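Local coordinates for protein alpha-galactosidase (Thermus thermophilus, PDB 6LCJ) that probably hydrolyses alpha-galactosidic bonds, releasing galactose from galacto-oligosaccharides, and assembles into a hexamer, at residues E[186-191]-E[446-451]; E[198-203]-E[231-236]; E[236-241]-E[270-275]; E[408-413]-E[437-442]. One frame throughout, in Å; residues are numbered along the deposited sequence.

Contact 1 of 4, residues E[186-191]-E[446-451]; sequences AAFSFE and GRLEAF
A two-pronged carboxylate grip beside an apolar patch joins S189 and F188, in the loop between helix 175-185 and strand 192-195, to E449 and L448 on helix 442-453. E449 leaves its helix with CG anti to the backbone N (chi1 -171°), and a bend at chi2 carries the carboxylate across to the loop. There OE1 accepts the backbone N-H of S189, with N to OE1 3.1 Å and a fairly straight 161° at the hydrogen, while OE2 takes the hydroxyl of the same residue, S189 OG to OE2 2.7 Å. Both oxygens use their syn lone pairs, which fixes the rotation of the carboxylate. S189 is the centre of an inverse gamma turn, and its short side chain keeps the hydroxyl close enough to its own N-H to share one glutamate. Replacing E449 by an alanine is likely to leave the N-H and hydroxyl of S189 without this carboxylate and the turn less firmly tied to the helix. Beside the carboxylate, the branched L448 serves two rings: its CD2 lies over a face of F188, 4.1 Å from the centroid in a CH-pi contact, and its CD1 reaches CZ of F190 at 4.2 Å. F190 and L448 both also touch T433. The contact belongs to the outer layer of a TIM barrel, where the helix following the last barrel strand packs on the loop that leads into the second.

Contact 2 of 4, residues E[198-203]-E[231-236]; sequences GWQRAL and GLWFAP
L232, on barrel strand 229-234, opens the contact by laying its CD1 over the face of W199, 3.4 Å from the centroid of the five-membered ring, a CH-pi contact. CB of Q200 lies over the opposite face, so the indole is sandwiched. W233 contributes first through its backbone: its O accepts the indole N-H, with NE1 of W199 to O of W233 3.1 Å and 156° at the hydrogen. The bond lies in the carbonyl plane and in the indole plane, so it limits rotation of the indole and satisfies a buried N-H. In the side chain of W233, CG anti to the backbone N (chi1 174°) extends the indole so that CZ3 lies 3.8 Å from NE2 of Q200, an amide held by D197, while its own NE1 bonds to D304. F234 then receives the edge of W199 on its face in an offset edge-to-face pair, the planes 87° apart and CZ2 of W199 3.4 Å from CE2 of F234. Last, the small A235 leaves room for L203, whose CD2 comes 4.4 Å from the CB of A235. A leucine in place of W199 would probably leave the carbonyl of W233 without this donor and the face of F234 without this aromatic edge. A loop following one parallel strand and folded over the C-terminal end of the next is characteristic of TIM-barrel glycosidases, which build their active sites at that end.

Contact 3 of 4, residues E[236-241]-E[270-275]; sequences PFLVTA and RPLYAL
V239 and Y273 form the hydrogen-bonded pair midway along the antiparallel pairing of strands 238-240 and 270-274: N of V239 bonds to O of Y273 at 2.9 Å, and N of Y273 returns the bond to O of V239 at 2.8 Å. A third backbone bond, from N of L275 to O of F237, follows the non-hydrogen-bonded pair of L238 and A274. The same carbonyl of F237 also takes a CA-H...O contact from A274, CA to O 3.3 Å. Where the strands part, a water bridges them, accepting from N of A241 and donating to O of P271.

Apolar packing flanks these bonds. CD2 of L238, which shares a face of the sheet with A274, meets CD1 of L272 at 4.1 Å. On the face of V239 and Y273, the branched V239 sets CG1 between its backbone N and carbonyl carbon (chi1 76°), where this methyl lies 3.9 Å from CB of Y273 and also reaches CD2 of L275. At the frayed end, CG2 of T240 meets the aliphatic part of R270, 3.5 Å from CD, while the charged end of that arginine pairs with D242. A threonine suits the place because its side chain is small and branched, with a methyl that can pack on the arginine. The ring of Y273 presents an edge to the backbone N of A241.

Strand 263-267 adds a third member on the far side of 270-274; F246 of helix 244-248 covers V239 and Y273, and helix 280-296 packs against F237 and L275.

Contact 4 of 4, residues E[408-413]-E[437-442]; sequences TRFNLL and PSWLLP
CG of F410 stands anti to the carbonyl carbon (chi1 -54°), and the CG of W439 takes the same position, so the two side chains cross at about a right angle. An edge of F410 meets the face of the W439 six-membered ring, with CD2 of F410 3.6 Å from CE3 of W439, centroids 4.6 Å apart and planes at 51°. The wide indole gives that edge a broad surface. R409, bent at chi3 (71°), runs alongside: its CD lies 3.6 Å from O of W439 and its NH1 3.7 Å from CA of W439, while CE2 of F410 sits over a face of the guanidinium. Here, on the outside of the TIM barrel, the loop before helix 415-428 packs on the one joining strand 431-433 to helix 442-453, whose 437-439 part is a 3-10 turn. L441 is the N-cap residue of that helix, with P442 beginning it where a proline needs no N-H. It is also an interface of the hexamer: NE of R409 bonds to OG1 of T408 of the second subunit, and the T408 of this chain takes the reciprocal bond. Within the chain, OG1 of T408 bonds to E444 and approaches CD1 of L441 at 4.2 Å. Beyond F410 the loop turns through an Asx turn, OD1 of N411 accepting from N of L413 at 2.9 Å.

Overall arrangement
The four contacts fall into two pairs on one TIM barrel. Contacts 2 and 3 share P236, through which strand 229-234 runs on to strand 238-240, and have centres about 13 Å apart; the 198-203 loop packs on the small antiparallel sheet, CD1 of L203 lying 3.6 Å from CG2 of T240. Contacts 1 and 4 have centres about 15 Å apart and meet twice, CE1 of F188 with CB of P437 at 3.7 Å and CD2 of L448 with CD1 of L440. Contact 4 faces another subunit; the others touch none. Contacts 3 and 4 lie about 34 Å apart, centre to centre. Contacts 2 and 3 are the pair towards the strand ends where such barrels carry their active site, without substrate in this apo structure.

Contact 1 of 4, residues E[186-191]-E[446-451]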
loop_
_atom_site.group_PDB
_atom_site.type_symbol
_atom_site.label_atom_id
_atom_site.label_comp_id
_atom_site.label_asym_id
_atom_site.label_seq_id
_atom_site.Cartn_x
_atom_site.Cartn_y
_atom_site.Cartn_z
ATOM N N ALA E 186 -35.926 11.226 50.769
ATOM C CA ALA E 186 -36.420 12.430 51.431
ATOM C C ALA E 186 -36.002 12.509 52.898
ATOM O O ALA E 186 -35.998 13.603 53.477
ATOM C CB ALA E 186 -37.942 12.499 51.304
ATOM N N ALA E 187 -35.623 11.384 53.507
ATOM C CA ALA E 187 -35.134 11.407 54.881
ATOM C C ALA E 187 -33.752 12.045 55.012
ATOM O O ALA E 187 -33.355 12.390 56.126
ATOM C CB ALA E 187 -35.104 9.986 55.441
ATOM N N PHE E 188 -33.014 12.214 53.917
ATOM C CA PHE E 188 -31.649 12.725 53.958
ATOM C C PHE E 188 -31.617 14.208 53.609
ATOM O O PHE E 188 -32.551 14.754 53.030
ATOM C CB PHE E 188 -30.751 11.931 52.998
ATOM C CG PHE E 188 -30.481 10.520 53.447
ATOM C CD1 PHE E 188 -31.415 9.513 53.224
ATOM C CD2 PHE E 188 -29.302 10.205 54.116
ATOM C CE1 PHE E 188 -31.165 8.219 53.644
ATOM C CE2 PHE E 188 -29.042 8.903 54.549
ATOM C CZ PHE E 188 -29.967 7.911 54.315
ATOM N N SER E 189 -30.498 14.854 53.922
ATOM C CA SER E 189 -30.381 16.292 53.690
ATOM C C SER E 189 -30.073 16.626 52.234
ATOM O O SER E 189 -29.101 17.330 51.953
ATOM C CB SER E 189 -29.292 16.881 54.583
ATOM O OG SER E 189 -29.694 16.915 55.935
ATOM N N PHE E 190 -30.875 16.130 51.300
ATOM C CA PHE E 190 -30.749 16.516 49.900
ATOM C C PHE E 190 -31.612 17.742 49.627
ATOM O O PHE E 190 -32.549 18.050 50.364
ATOM C CB PHE E 190 -31.172 15.378 48.965
ATOM C CG PHE E 190 -30.203 14.244 48.916
ATOM C CD1 PHE E 190 -28.993 14.380 48.247
ATOM C CD2 PHE E 190 -30.496 13.030 49.540
ATOM C CE1 PHE E 190 -28.079 13.307 48.195
ATOM C CE2 PHE E 190 -29.593 11.961 49.502
ATOM C CZ PHE E 190 -28.382 12.099 48.830
ATOM N N GLU E 191 -31.291 18.438 48.541
ATOM C CA GLU E 191 -32.092 19.563 48.079
ATOM C C GLU E 191 -32.725 19.345 46.713
ATOM O O GLU E 191 -33.683 20.049 46.388
ATOM C CB GLU E 191 -31.244 20.842 48.032
ATOM C CG GLU E 191 -30.099 20.813 49.032
ATOM C CD GLU E 191 -29.354 22.120 49.118
ATOM O OE1 GLU E 191 -28.193 22.188 48.654
ATOM O OE2 GLU E 191 -29.925 23.082 49.664
ATOM N N GLY E 446 -25.113 6.496 57.706
ATOM C CA GLY E 446 -24.588 7.531 58.575
ATOM C C GLY E 446 -23.511 8.348 57.899
ATOM O O GLY E 446 -23.446 9.568 58.067
ATOM N N ARG E 447 -22.659 7.694 57.110
ATOM C CA ARG E 447 -21.623 8.435 56.407
ATOM C C ARG E 447 -22.221 9.385 55.385
ATOM O O ARG E 447 -21.759 10.522 55.258
ATOM C CB ARG E 447 -20.639 7.478 55.758
ATOM C CG ARG E 447 -19.508 7.171 56.695
ATOM C CD ARG E 447 -18.653 6.070 56.194
ATOM N NE ARG E 447 -17.845 6.479 55.058
ATOM C CZ ARG E 447 -17.924 5.919 53.862
ATOM N NH1 ARG E 447 -18.785 4.922 53.654
ATOM N NH2 ARG E 447 -17.144 6.356 52.878
ATOM N N LEU E 448 -23.261 8.943 54.665
ATOM C CA LEU E 448 -23.899 9.803 53.674
ATOM C C LEU E 448 -24.511 11.041 54.326
ATOM O O LEU E 448 -24.331 12.163 53.836
ATOM C CB LEU E 448 -24.963 9.023 52.897
ATOM C CG LEU E 448 -25.870 9.859 51.967
ATOM C CD1 LEU E 448 -25.056 10.622 50.877
ATOM C CD2 LEU E 448 -26.997 9.021 51.347
ATOM N N GLU E 449 -25.212 10.871 55.447
ATOM C CA GLU E 449 -25.802 12.032 56.109
ATOM C C GLU E 449 -24.738 12.992 56.637
ATOM O O GLU E 449 -24.877 14.210 56.498
ATOM C CB GLU E 449 -26.739 11.591 57.234
ATOM C CG GLU E 449 -27.567 12.740 57.828
ATOM C CD GLU E 449 -28.301 13.624 56.780
ATOM O OE1 GLU E 449 -28.583 13.176 55.638
ATOM O OE2 GLU E 449 -28.614 14.786 57.115
ATOM N N ALA E 450 -23.673 12.478 57.255
ATOM C CA ALA E 450 -22.622 13.387 57.697
ATOM C C ALA E 450 -21.969 14.101 56.515
ATOM O O ALA E 450 -21.547 15.257 56.638
ATOM C CB ALA E 450 -21.581 12.636 58.524
ATOM N N PHE E 451 -21.900 13.442 55.360
ATOM C CA PHE E 451 -21.361 14.078 54.158
ATOM C C PHE E 451 -22.235 15.258 53.727
ATOM O O PHE E 451 -21.735 16.362 53.479
ATOM C CB PHE E 451 -21.247 13.020 53.056
ATOM C CG PHE E 451 -20.941 13.560 51.676
ATOM C CD1 PHE E 451 -19.659 14.001 51.347
ATOM C CD2 PHE E 451 -21.924 13.559 50.685
ATOM C CE1 PHE E 451 -19.365 14.457 50.072
ATOM C CE2 PHE E 451 -21.639 14.007 49.392
ATOM C CZ PHE E 451 -20.355 14.463 49.090
#

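Contact 2 of 4, residues E[198-203]-E[231-236]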
loop_
_atom_site.group_PDB
_atom_site.type_symbol
_atom_site.label_atom_id
_atom_site.label_comp_id
_atom_site.label_asym_id
_atom_site.label_seq_id
_atom_site.Cartn_x
_atom_site.Cartn_y
_atom_site.Cartn_z
ATOM N N GLY E 198 -33.527 7.937 30.807
ATOM C CA GLY E 198 -34.419 6.807 30.955
ATOM C C GLY E 198 -35.900 7.133 31.060
ATOM O O GLY E 198 -36.738 6.229 31.010
ATOM N N TRP E 199 -36.245 8.407 31.234
ATOM C CA TRP E 199 -37.650 8.792 31.308
ATOM C C TRP E 199 -38.278 9.077 29.946
ATOM O O TRP E 199 -39.506 9.018 29.830
ATOM C CB TRP E 199 -37.820 10.027 32.195
ATOM C CG TRP E 199 -37.183 11.257 31.622
ATOM C CD1 TRP E 199 -35.897 11.676 31.808
ATOM C CD2 TRP E 199 -37.800 12.226 30.765
ATOM N NE1 TRP E 199 -35.672 12.844 31.120
ATOM C CE2 TRP E 199 -36.825 13.210 30.478
ATOM C CE3 TRP E 199 -39.080 12.359 30.212
ATOM C CZ2 TRP E 199 -37.091 14.311 29.662
ATOM C CZ3 TRP E 199 -39.345 13.458 29.411
ATOM C CH2 TRP E 199 -38.352 14.419 29.143
ATOM N N GLN E 200 -37.477 9.358 28.922
ATOM C CA GLN E 200 -37.946 9.855 27.634
ATOM C C GLN E 200 -38.265 8.716 26.663
ATOM O O GLN E 200 -37.832 7.575 26.832
ATOM C CB GLN E 200 -36.901 10.792 27.019
ATOM C CG GLN E 200 -35.660 10.093 26.465
ATOM C CD GLN E 200 -34.677 9.611 27.551
ATOM O OE1 GLN E 200 -34.940 9.708 28.750
ATOM N NE2 GLN E 200 -33.539 9.094 27.121
ATOM N N ARG E 201 -39.039 9.045 25.621
ATOM C CA ARG E 201 -39.349 8.045 24.600
ATOM C C ARG E 201 -38.183 7.823 23.646
ATOM O O ARG E 201 -37.976 6.696 23.180
ATOM C CB ARG E 201 -40.594 8.454 23.814
ATOM C CG ARG E 201 -41.861 8.569 24.648
ATOM C CD ARG E 201 -43.011 9.158 23.833
ATOM N NE ARG E 201 -43.418 8.248 22.763
ATOM C CZ ARG E 201 -44.077 7.107 22.965
ATOM N NH1 ARG E 201 -44.412 6.740 24.203
ATOM N NH2 ARG E 201 -44.404 6.328 21.934
ATOM N N ALA E 202 -37.409 8.867 23.356
ATOM C CA ALA E 202 -36.312 8.789 22.399
ATOM C C ALA E 202 -35.518 10.083 22.467
ATOM O O ALA E 202 -35.985 11.091 23.007
ATOM C CB ALA E 202 -36.819 8.558 20.966
ATOM N N LEU E 203 -34.313 10.049 21.900
ATOM C CA LEU E 203 -33.598 11.291 21.647
ATOM C C LEU E 203 -34.389 12.133 20.658
ATOM O O LEU E 203 -34.705 11.673 19.558
ATOM C CB LEU E 203 -32.210 10.999 21.100
ATOM C CG LEU E 203 -31.259 10.245 22.016
ATOM C CD1 LEU E 203 -29.967 10.008 21.261
ATOM C CD2 LEU E 203 -31.028 11.002 23.347
ATOM N N GLY E 231 -35.424 17.593 39.486
ATOM C CA GLY E 231 -34.390 17.723 38.469
ATOM C C GLY E 231 -34.649 16.770 37.319
ATOM O O GLY E 231 -35.123 15.652 37.534
ATOM N N LEU E 232 -34.346 17.223 36.094
ATOM C CA LEU E 232 -34.570 16.425 34.897
ATOM C C LEU E 232 -33.394 16.580 33.936
ATOM O O LEU E 232 -32.738 17.628 33.885
ATOM C CB LEU E 232 -35.892 16.821 34.221
ATOM C CG LEU E 232 -36.524 15.946 33.131
ATOM C CD1 LEU E 232 -36.943 14.586 33.648
ATOM C CD2 LEU E 232 -37.732 16.662 32.537
ATOM N N TRP E 233 -33.149 15.517 33.165
ATOM C CA TRP E 233 -32.016 15.368 32.258
ATOM C C TRP E 233 -32.473 15.460 30.806
ATOM O O TRP E 233 -33.449 14.812 30.421
ATOM C CB TRP E 233 -31.355 13.999 32.496
ATOM C CG TRP E 233 -30.247 13.583 31.556
ATOM C CD1 TRP E 233 -28.905 13.754 31.753
ATOM C CD2 TRP E 233 -30.380 12.898 30.303
ATOM N NE1 TRP E 233 -28.197 13.218 30.705
ATOM C CE2 TRP E 233 -29.079 12.692 29.797
ATOM C CE3 TRP E 233 -31.469 12.436 29.559
ATOM C CZ2 TRP E 233 -28.841 12.054 28.577
ATOM C CZ3 TRP E 233 -31.227 11.796 28.341
ATOM C CH2 TRP E 233 -29.926 11.619 27.868
ATOM N N PHE E 234 -31.742 16.224 29.989
ATOM C CA PHE E 234 -31.943 16.239 28.539
ATOM C C PHE E 234 -30.606 16.144 27.814
ATOM O O PHE E 234 -29.563 16.507 28.353
ATOM C CB PHE E 234 -32.645 17.516 28.047
ATOM C CG PHE E 234 -33.976 17.753 28.664
ATOM C CD1 PHE E 234 -34.084 18.469 29.850
ATOM C CD2 PHE E 234 -35.127 17.279 28.056
ATOM C CE1 PHE E 234 -35.312 18.688 30.435
ATOM C CE2 PHE E 234 -36.372 17.497 28.624
ATOM C CZ PHE E 234 -36.464 18.207 29.821
ATOM N N ALA E 235 -30.653 15.677 26.561
ATOM C CA ALA E 235 -29.553 15.799 25.598
ATOM C C ALA E 235 -30.127 16.541 24.397
ATOM O O ALA E 235 -30.404 15.934 23.353
ATOM C CB ALA E 235 -28.975 14.440 25.195
ATOM N N PRO E 236 -30.314 17.860 24.509
ATOM C CA PRO E 236 -31.258 18.546 23.607
ATOM C C PRO E 236 -30.852 18.571 22.134
ATOM O O PRO E 236 -31.740 18.601 21.275
ATOM C CB PRO E 236 -31.340 19.965 24.200
ATOM C CG PRO E 236 -30.128 20.104 25.056
ATOM C CD PRO E 236 -29.792 18.748 25.564
#

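Contact 3 of 4, residues E[236-241]-E[270-275]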
loop_
_atom_site.group_PDB
_atom_site.type_symbol
_atom_site.label_atom_id
_atom_site.label_comp_id
_atom_site.label_asym_id
_atom_site.label_seq_id
_atom_site.Cartn_x
_atom_site.Cartn_y
_atom_site.Cartn_z
ATOM N N PRO E 236 -30.314 17.860 24.509
ATOM C CA PRO E 236 -31.258 18.546 23.607
ATOM C C PRO E 236 -30.852 18.571 22.134
ATOM O O PRO E 236 -31.740 18.601 21.275
ATOM C CB PRO E 236 -31.340 19.965 24.200
ATOM C CG PRO E 236 -30.128 20.104 25.056
ATOM C CD PRO E 236 -29.792 18.748 25.564
ATOM N N PHE E 237 -29.559 18.554 21.800
ATOM C CA PHE E 237 -29.123 18.654 20.413
ATOM C C PHE E 237 -28.665 17.324 19.828
ATOM O O PHE E 237 -27.981 17.311 18.794
ATOM C CB PHE E 237 -28.009 19.682 20.283
ATOM C CG PHE E 237 -28.421 21.044 20.705
ATOM C CD1 PHE E 237 -29.059 21.896 19.822
ATOM C CD2 PHE E 237 -28.174 21.480 21.996
ATOM C CE1 PHE E 237 -29.436 23.167 20.222
ATOM C CE2 PHE E 237 -28.552 22.721 22.394
ATOM C CZ PHE E 237 -29.174 23.579 21.517
ATOM N N LEU E 238 -29.056 16.213 20.438
ATOM C CA LEU E 238 -28.624 14.892 20.029
ATOM C C LEU E 238 -29.810 14.113 19.493
ATOM O O LEU E 238 -30.914 14.195 20.035
ATOM C CB LEU E 238 -27.992 14.153 21.207
ATOM C CG LEU E 238 -26.859 13.172 20.946
ATOM C CD1 LEU E 238 -25.649 13.896 20.450
ATOM C CD2 LEU E 238 -26.558 12.455 22.229
ATOM N N VAL E 239 -29.575 13.329 18.447
ATOM C CA VAL E 239 -30.642 12.596 17.784
ATOM C C VAL E 239 -30.028 11.367 17.126
ATOM O O VAL E 239 -28.832 11.341 16.833
ATOM C CB VAL E 239 -31.347 13.535 16.779
ATOM C CG1 VAL E 239 -30.500 13.739 15.535
ATOM C CG2 VAL E 239 -32.697 13.034 16.436
ATOM N N THR E 240 -30.825 10.324 16.941
ATOM C CA THR E 240 -30.372 9.140 16.214
ATOM C C THR E 240 -31.189 8.962 14.935
ATOM O O THR E 240 -32.205 9.624 14.721
ATOM C CB THR E 240 -30.471 7.870 17.073
ATOM O OG1 THR E 240 -31.830 7.674 17.486
ATOM C CG2 THR E 240 -29.593 7.977 18.295
ATOM N N ALA E 241 -30.742 8.037 14.078
ATOM C CA ALA E 241 -31.495 7.758 12.856
ATOM C C ALA E 241 -32.913 7.289 13.160
ATOM O O ALA E 241 -33.843 7.629 12.425
ATOM C CB ALA E 241 -30.768 6.726 11.999
ATOM N N ARG E 270 -25.960 2.861 19.065
ATOM C CA ARG E 270 -26.273 3.378 17.740
ATOM C C ARG E 270 -25.472 4.632 17.420
ATOM O O ARG E 270 -25.027 5.350 18.326
ATOM C CB ARG E 270 -27.769 3.683 17.616
ATOM C CG ARG E 270 -28.315 4.406 18.811
ATOM C CD ARG E 270 -29.805 4.528 18.679
ATOM N NE ARG E 270 -30.387 3.293 18.183
ATOM C CZ ARG E 270 -31.223 2.546 18.893
ATOM N NH1 ARG E 270 -31.556 2.926 20.123
ATOM N NH2 ARG E 270 -31.721 1.428 18.376
ATOM N N PRO E 271 -25.275 4.923 16.132
ATOM C CA PRO E 271 -24.627 6.178 15.737
ATOM C C PRO E 271 -25.442 7.388 16.157
ATOM O O PRO E 271 -26.671 7.387 16.103
ATOM C CB PRO E 271 -24.548 6.072 14.210
ATOM C CG PRO E 271 -24.596 4.619 13.936
ATOM C CD PRO E 271 -25.517 4.054 14.974
ATOM N N LEU E 272 -24.731 8.435 16.555
ATOM C CA LEU E 272 -25.323 9.671 17.025
ATOM C C LEU E 272 -25.174 10.756 15.971
ATOM O O LEU E 272 -24.185 10.813 15.237
ATOM C CB LEU E 272 -24.668 10.139 18.326
ATOM C CG LEU E 272 -24.604 9.113 19.453
ATOM C CD1 LEU E 272 -23.880 9.724 20.631
ATOM C CD2 LEU E 272 -26.001 8.654 19.823
ATOM N N TYR E 273 -26.169 11.625 15.925
ATOM C CA TYR E 273 -26.203 12.753 15.021
ATOM C C TYR E 273 -26.609 13.959 15.838
ATOM O O TYR E 273 -27.083 13.830 16.965
ATOM C CB TYR E 273 -27.168 12.506 13.846
ATOM C CG TYR E 273 -26.780 11.287 13.051
ATOM C CD1 TYR E 273 -25.659 11.304 12.234
ATOM C CD2 TYR E 273 -27.505 10.122 13.138
ATOM C CE1 TYR E 273 -25.280 10.206 11.518
ATOM C CE2 TYR E 273 -27.136 9.004 12.411
ATOM C CZ TYR E 273 -26.020 9.055 11.607
ATOM O OH TYR E 273 -25.642 7.950 10.882
ATOM N N ALA E 274 -26.404 15.137 15.268
ATOM C CA ALA E 274 -26.595 16.381 15.983
ATOM C C ALA E 274 -27.691 17.186 15.306
ATOM O O ALA E 274 -27.898 17.081 14.094
ATOM C CB ALA E 274 -25.298 17.192 16.032
ATOM N N LEU E 275 -28.402 17.977 16.104
ATOM C CA LEU E 275 -29.259 19.020 15.569
ATOM C C LEU E 275 -28.438 20.289 15.415
ATOM O O LEU E 275 -27.531 20.553 16.205
ATOM C CB LEU E 275 -30.463 19.262 16.478
ATOM C CG LEU E 275 -31.364 18.043 16.671
ATOM C CD1 LEU E 275 -32.385 18.320 17.765
ATOM C CD2 LEU E 275 -32.046 17.613 15.371
HETATM O O HOH W 1 -28.321 6.109 14.199
#

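Contact 4 of 4, residues E[408-413]-E[437-442]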
loop_
_atom_site.group_PDB
_atom_site.type_symbol
_atom_site.label_atom_id
_atom_site.label_comp_id
_atom_site.label_asym_id
_atom_site.label_seq_id
_atom_site.Cartn_x
_atom_site.Cartn_y
_atom_site.Cartn_z
ATOM N N THR E 408 -21.263 -0.082 49.128
ATOM C CA THR E 408 -20.377 -1.118 48.655
ATOM C C THR E 408 -21.129 -2.195 47.887
ATOM O O THR E 408 -20.500 -2.988 47.185
ATOM C CB THR E 408 -19.608 -1.722 49.836
ATOM O OG1 THR E 408 -20.486 -1.868 50.957
ATOM C CG2 THR E 408 -18.469 -0.801 50.235
ATOM N N ARG E 409 -22.453 -2.225 47.980
ATOM C CA ARG E 409 -23.247 -3.120 47.154
ATOM C C ARG E 409 -23.385 -2.517 45.766
ATOM O O ARG E 409 -23.525 -1.297 45.616
ATOM C CB ARG E 409 -24.622 -3.357 47.781
ATOM C CG ARG E 409 -24.506 -3.968 49.183
ATOM C CD ARG E 409 -25.841 -4.158 49.903
ATOM N NE ARG E 409 -26.628 -5.223 49.305
ATOM C CZ ARG E 409 -27.906 -5.094 48.976
ATOM N NH1 ARG E 409 -28.519 -3.944 49.215
ATOM N NH2 ARG E 409 -28.570 -6.101 48.411
ATOM N N PHE E 410 -23.319 -3.378 44.749
ATOM C CA PHE E 410 -23.444 -2.950 43.358
ATOM C C PHE E 410 -22.406 -1.885 43.026
ATOM O O PHE E 410 -22.716 -0.836 42.460
ATOM C CB PHE E 410 -24.861 -2.461 43.075
ATOM C CG PHE E 410 -25.901 -3.464 43.451
ATOM C CD1 PHE E 410 -25.950 -4.700 42.803
ATOM C CD2 PHE E 410 -26.792 -3.207 44.485
ATOM C CE1 PHE E 410 -26.888 -5.652 43.157
ATOM C CE2 PHE E 410 -27.738 -4.155 44.849
ATOM C CZ PHE E 410 -27.788 -5.379 44.181
ATOM N N ASN E 411 -21.159 -2.166 43.409
ATOM C CA ASN E 411 -20.064 -1.216 43.272
ATOM C C ASN E 411 -18.774 -2.003 43.430
ATOM O O ASN E 411 -18.682 -2.852 44.309
ATOM C CB ASN E 411 -20.183 -0.092 44.318
ATOM C CG ASN E 411 -19.116 0.969 44.163
ATOM O OD1 ASN E 411 -18.344 0.935 43.208
ATOM N ND2 ASN E 411 -19.052 1.913 45.118
ATOM N N LEU E 412 -17.805 -1.768 42.552
ATOM C CA LEU E 412 -16.529 -2.460 42.640
ATOM C C LEU E 412 -15.453 -1.609 43.281
ATOM O O LEU E 412 -14.333 -2.092 43.468
ATOM C CB LEU E 412 -16.038 -2.897 41.259
ATOM C CG LEU E 412 -16.901 -3.848 40.447
ATOM C CD1 LEU E 412 -16.128 -4.270 39.191
ATOM C CD2 LEU E 412 -17.348 -5.045 41.304
ATOM N N LEU E 413 -15.766 -0.361 43.611
ATOM C CA LEU E 413 -14.756 0.565 44.093
ATOM C C LEU E 413 -14.312 0.206 45.506
ATOM O O LEU E 413 -15.101 -0.254 46.337
ATOM C CB LEU E 413 -15.307 1.981 44.065
ATOM C CG LEU E 413 -15.396 2.599 42.676
ATOM C CD1 LEU E 413 -16.212 3.873 42.745
ATOM C CD2 LEU E 413 -13.998 2.859 42.160
ATOM N N PRO E 437 -30.895 4.739 49.116
ATOM C CA PRO E 437 -30.683 4.459 50.550
ATOM C C PRO E 437 -30.905 3.002 50.920
ATOM O O PRO E 437 -30.184 2.467 51.773
ATOM C CB PRO E 437 -31.688 5.394 51.243
ATOM C CG PRO E 437 -31.880 6.509 50.279
ATOM C CD PRO E 437 -31.812 5.876 48.907
ATOM N N SER E 438 -31.839 2.320 50.263
ATOM C CA SER E 438 -32.031 0.909 50.558
ATOM C C SER E 438 -30.864 0.028 50.109
ATOM O O SER E 438 -30.832 -1.148 50.479
ATOM C CB SER E 438 -33.329 0.423 49.920
ATOM O OG SER E 438 -33.306 0.580 48.515
ATOM N N TRP E 439 -29.915 0.541 49.326
ATOM C CA TRP E 439 -28.718 -0.221 48.991
ATOM C C TRP E 439 -27.583 0.006 49.982
ATOM O O TRP E 439 -26.542 -0.667 49.885
ATOM C CB TRP E 439 -28.208 0.145 47.598
ATOM C CG TRP E 439 -29.072 -0.280 46.465
ATOM C CD1 TRP E 439 -30.328 -0.794 46.537
ATOM C CD2 TRP E 439 -28.750 -0.197 45.069
ATOM N NE1 TRP E 439 -30.802 -1.045 45.278
ATOM C CE2 TRP E 439 -29.849 -0.693 44.360
ATOM C CE3 TRP E 439 -27.632 0.242 44.357
ATOM C CZ2 TRP E 439 -29.870 -0.765 42.967
ATOM C CZ3 TRP E 439 -27.651 0.168 42.978
ATOM C CH2 TRP E 439 -28.761 -0.330 42.295
ATOM N N LEU E 440 -27.756 0.947 50.914
ATOM C CA LEU E 440 -26.725 1.314 51.877
ATOM C C LEU E 440 -26.843 0.480 53.150
ATOM O O LEU E 440 -27.942 0.294 53.678
ATOM C CB LEU E 440 -26.848 2.799 52.217
ATOM C CG LEU E 440 -26.644 3.826 51.103
ATOM C CD1 LEU E 440 -26.761 5.229 51.690
ATOM C CD2 LEU E 440 -25.286 3.624 50.451
ATOM N N LEU E 441 -25.709 -0.012 53.646
ATOM C CA LEU E 441 -25.648 -0.543 55.003
ATOM C C LEU E 441 -25.820 0.597 56.013
ATOM O O LEU E 441 -25.679 1.773 55.664
ATOM C CB LEU E 441 -24.320 -1.267 55.226
ATOM C CG LEU E 441 -24.002 -2.431 54.272
ATOM C CD1 LEU E 441 -22.583 -2.943 54.468
ATOM C CD2 LEU E 441 -24.995 -3.553 54.435
ATOM N N PRO E 442 -26.155 0.273 57.269
ATOM C CA PRO E 442 -26.314 1.333 58.299
ATOM C C PRO E 442 -25.101 2.235 58.482
ATOM O O PRO E 442 -25.245 3.457 58.594
ATOM C CB PRO E 442 -26.602 0.527 59.572
ATOM C CG PRO E 442 -27.283 -0.704 59.068
ATOM C CD PRO E 442 -26.662 -1.032 57.731
#